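Local coordinates for protein L-asparaginase I (Vibrio cholerae, PDB 2OCD) that probably catalyses the hydrolysis of L-asparagine to L-aspartate and ammonium as a homotetrameric cytoplasmic type I asparaginase, at residues B[27-36]-B[49-57]. Residues are numbered along the deposited sequence; the frame is centred on the assembly and turned at random.
Sequences VAGFMEKQLA and FTIHEYDPL. With ACT (acetate ion), chain F.
Phe30, Lys33 and Ala36, spaced one turn apart, meet Glu53, Ile51 and Phe49 in turn, because the short helix 31-35 runs nearly antiparallel to strand 49-54, at 160°, with the axes 9.0 Å apart. A type II turn from Ala28 to Met31 leads into the helix, and Gly29 CA lies 3.9 Å from Glu53 OE2. Phe30 occupies the N-cap, and its backbone N donates to Glu53 OE1 at 2.9 Å. That bond is bent, 137° at the hydrogen, and reaches the oxygen on its syn side, 31° out of the carboxylate plane. Glutamate suits this site: with CG anti to the backbone N and the chain extended beyond, it spans the gap from strand to turn, and its negative charge probably interacts favourably with the helix start.

Further along, the Lys33 chain, in the conformer given, bends at chi2 and runs from CD to NZ along Ile51 CG2; a long chain suits this exposed place, covering the branched Ile51. Ile51 CD1 lies 3.9 Å from Glu32 OE1. Small Ala36 admits the Phe49 ring, its CB 3.9 Å from Phe49 CZ; Ala36 O lies at the ring edge and accepts a hydrogen bond from His42. At the other end Val27 and Leu57 offer each other methyls, CG1 to CD2 3.7 Å. On the strand's other side His52 NE2 donates to an acetate ion likely picked up during crystallisation.

Strand 48-58 pairs in parallel with strand 5-12 as the edge strand, within this chain, of the mixed sheet of an asparaginase N-terminal alpha/beta domain; helix 31-35 packs against it, and Val27 lies about 8 Å, between side chains, from Thr14, the predicted nucleophile.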
# COMPACT_ATOMS: atom_id res chain seq x y z
N VAL B 27 -23.03 7.18 27.38
CA VAL B 27 -23.89 6.04 27.52
C VAL B 27 -25.38 6.51 27.73
O VAL B 27 -25.64 7.56 28.32
CB VAL B 27 -23.31 5.13 28.65
CG1 VAL B 27 -21.89 4.69 28.31
CG2 VAL B 27 -23.25 5.86 29.99
N ALA B 28 -26.31 5.74 27.19
CA ALA B 28 -27.76 5.99 27.22
C ALA B 28 -28.52 4.66 27.13
O ALA B 28 -28.31 3.91 26.19
CB ALA B 28 -28.19 6.90 26.06
N GLY B 29 -29.43 4.40 28.07
CA GLY B 29 -30.04 3.06 28.22
C GLY B 29 -31.04 2.74 27.11
O GLY B 29 -31.96 3.50 26.83
N PHE B 30 -30.87 1.58 26.50
CA PHE B 30 -31.71 1.10 25.39
C PHE B 30 -31.63 1.85 24.03
O PHE B 30 -32.37 1.52 23.13
CB PHE B 30 -33.17 0.96 25.80
CG PHE B 30 -33.40 0.66 27.27
CD1 PHE B 30 -34.28 1.43 28.01
CD2 PHE B 30 -32.75 -0.40 27.89
CE1 PHE B 30 -34.50 1.17 29.36
CE2 PHE B 30 -32.96 -0.67 29.24
CZ PHE B 30 -33.84 0.12 29.97
N MSE B 31 -30.71 2.80 23.86
CA MSE B 31 -30.62 3.45 22.56
C MSE B 31 -30.15 2.52 21.44
O MSE B 31 -30.72 2.56 20.35
CB MSE B 31 -29.81 4.74 22.57
CG MSE B 31 -30.56 5.86 21.78
SE MSE B 31 -29.44 6.87 20.55
CE MSE B 31 -30.73 7.99 19.58
N GLU B 32 -29.11 1.72 21.68
CA GLU B 32 -28.68 0.72 20.70
C GLU B 32 -29.86 -0.08 20.24
O GLU B 32 -30.03 -0.35 19.05
CB GLU B 32 -27.66 -0.28 21.26
CG GLU B 32 -26.22 -0.05 20.76
CD GLU B 32 -25.95 -0.50 19.36
OE1 GLU B 32 -26.14 -1.65 19.03
OE2 GLU B 32 -25.48 0.28 18.60
N LYS B 33 -30.68 -0.51 21.19
CA LYS B 33 -31.89 -1.27 20.87
C LYS B 33 -32.86 -0.40 20.03
O LYS B 33 -33.28 -0.82 18.97
CB LYS B 33 -32.51 -1.83 22.17
CG LYS B 33 -33.82 -2.62 22.06
CD LYS B 33 -33.75 -3.69 21.03
CE LYS B 33 -34.74 -4.81 21.32
NZ LYS B 33 -34.36 -5.97 20.45
N GLN B 34 -33.17 0.81 20.48
CA GLN B 34 -34.01 1.73 19.66
C GLN B 34 -33.50 1.88 18.22
O GLN B 34 -34.27 1.77 17.26
CB GLN B 34 -34.12 3.13 20.30
CG GLN B 34 -35.18 4.13 19.67
CD GLN B 34 -35.39 5.46 20.52
OE1 GLN B 34 -34.64 5.68 21.46
NE2 GLN B 34 -36.39 6.30 20.18
N LEU B 35 -32.20 2.11 18.08
CA LEU B 35 -31.59 2.38 16.78
C LEU B 35 -31.75 1.17 15.87
O LEU B 35 -32.29 1.30 14.77
CB LEU B 35 -30.11 2.81 16.86
CG LEU B 35 -29.82 4.30 17.09
CD1 LEU B 35 -30.18 4.60 18.50
CD2 LEU B 35 -28.36 4.78 16.83
N ALA B 36 -31.41 -0.03 16.33
CA ALA B 36 -31.54 -1.18 15.44
C ALA B 36 -32.97 -1.41 14.77
O ALA B 36 -33.18 -2.44 14.16
CB ALA B 36 -30.86 -2.48 16.03
N PHE B 49 -32.15 -11.25 14.59
CA PHE B 49 -31.24 -10.95 15.67
C PHE B 49 -32.01 -10.50 16.93
O PHE B 49 -33.01 -9.80 16.85
CB PHE B 49 -30.22 -9.89 15.24
CG PHE B 49 -30.82 -8.52 15.00
CD1 PHE B 49 -31.11 -8.10 13.72
CD2 PHE B 49 -31.07 -7.66 16.06
CE1 PHE B 49 -31.66 -6.83 13.47
CE2 PHE B 49 -31.63 -6.39 15.86
CZ PHE B 49 -31.94 -5.97 14.56
N THR B 50 -31.51 -10.95 18.08
CA THR B 50 -31.90 -10.47 19.40
C THR B 50 -30.69 -9.78 20.05
O THR B 50 -29.58 -10.33 20.10
CB THR B 50 -32.33 -11.65 20.29
OG1 THR B 50 -33.30 -12.42 19.58
CG2 THR B 50 -32.90 -11.19 21.64
N ILE B 51 -30.94 -8.59 20.57
CA ILE B 51 -29.95 -7.82 21.27
C ILE B 51 -30.31 -7.81 22.75
O ILE B 51 -31.47 -7.59 23.09
CB ILE B 51 -29.86 -6.42 20.72
CG1 ILE B 51 -28.77 -5.62 21.42
CG2 ILE B 51 -31.20 -5.67 20.84
CD1 ILE B 51 -28.41 -4.38 20.66
N HIS B 52 -29.29 -8.08 23.59
CA HIS B 52 -29.34 -7.88 25.01
C HIS B 52 -28.35 -6.79 25.38
O HIS B 52 -27.17 -6.93 25.14
CB HIS B 52 -28.91 -9.16 25.76
CG HIS B 52 -28.72 -8.99 27.24
ND1 HIS B 52 -29.71 -8.50 28.07
CD2 HIS B 52 -27.65 -9.24 28.04
CE1 HIS B 52 -29.26 -8.46 29.31
NE2 HIS B 52 -28.01 -8.90 29.32
N GLU B 53 -28.81 -5.72 25.99
CA GLU B 53 -27.90 -4.70 26.51
C GLU B 53 -27.51 -5.04 27.95
O GLU B 53 -28.37 -5.35 28.79
CB GLU B 53 -28.53 -3.31 26.44
CG GLU B 53 -27.75 -2.30 27.23
CD GLU B 53 -28.17 -0.87 26.97
OE1 GLU B 53 -29.00 -0.60 26.07
OE2 GLU B 53 -27.63 0.01 27.68
N TYR B 54 -26.22 -4.95 28.24
CA TYR B 54 -25.70 -5.37 29.54
C TYR B 54 -26.11 -4.30 30.54
O TYR B 54 -26.25 -3.12 30.16
CB TYR B 54 -24.17 -5.57 29.52
CG TYR B 54 -23.72 -6.92 29.05
CD1 TYR B 54 -24.41 -7.60 28.08
CD2 TYR B 54 -22.59 -7.50 29.55
CE1 TYR B 54 -24.01 -8.83 27.65
CE2 TYR B 54 -22.17 -8.74 29.14
CZ TYR B 54 -22.87 -9.41 28.19
OH TYR B 54 -22.48 -10.67 27.75
N ASP B 55 -26.33 -4.73 31.79
CA ASP B 55 -26.76 -3.85 32.86
C ASP B 55 -26.12 -4.37 34.17
O ASP B 55 -26.68 -5.21 34.86
CB ASP B 55 -28.31 -3.81 32.93
CG ASP B 55 -28.83 -2.82 33.98
OD1 ASP B 55 -28.02 -2.01 34.49
OD2 ASP B 55 -30.05 -2.85 34.29
N PRO B 56 -24.98 -3.80 34.55
CA PRO B 56 -24.52 -2.51 34.07
C PRO B 56 -23.70 -2.65 32.79
O PRO B 56 -23.16 -3.72 32.51
CB PRO B 56 -23.65 -2.01 35.22
CG PRO B 56 -23.06 -3.33 35.83
CD PRO B 56 -24.00 -4.45 35.44
N LEU B 57 -23.65 -1.57 32.04
CA LEU B 57 -22.84 -1.46 30.84
C LEU B 57 -21.37 -1.48 31.25
O LEU B 57 -21.01 -1.02 32.33
CB LEU B 57 -23.14 -0.14 30.15
CG LEU B 57 -23.10 -0.07 28.63
CD1 LEU B 57 -24.00 -1.09 27.98
CD2 LEU B 57 -23.54 1.35 28.25
C ACT F . -25.85 -10.00 31.44
O ACT F . -26.32 -8.86 31.74
OXT ACT F . -24.60 -10.09 31.54
CH3 ACT F . -26.69 -11.18 31.02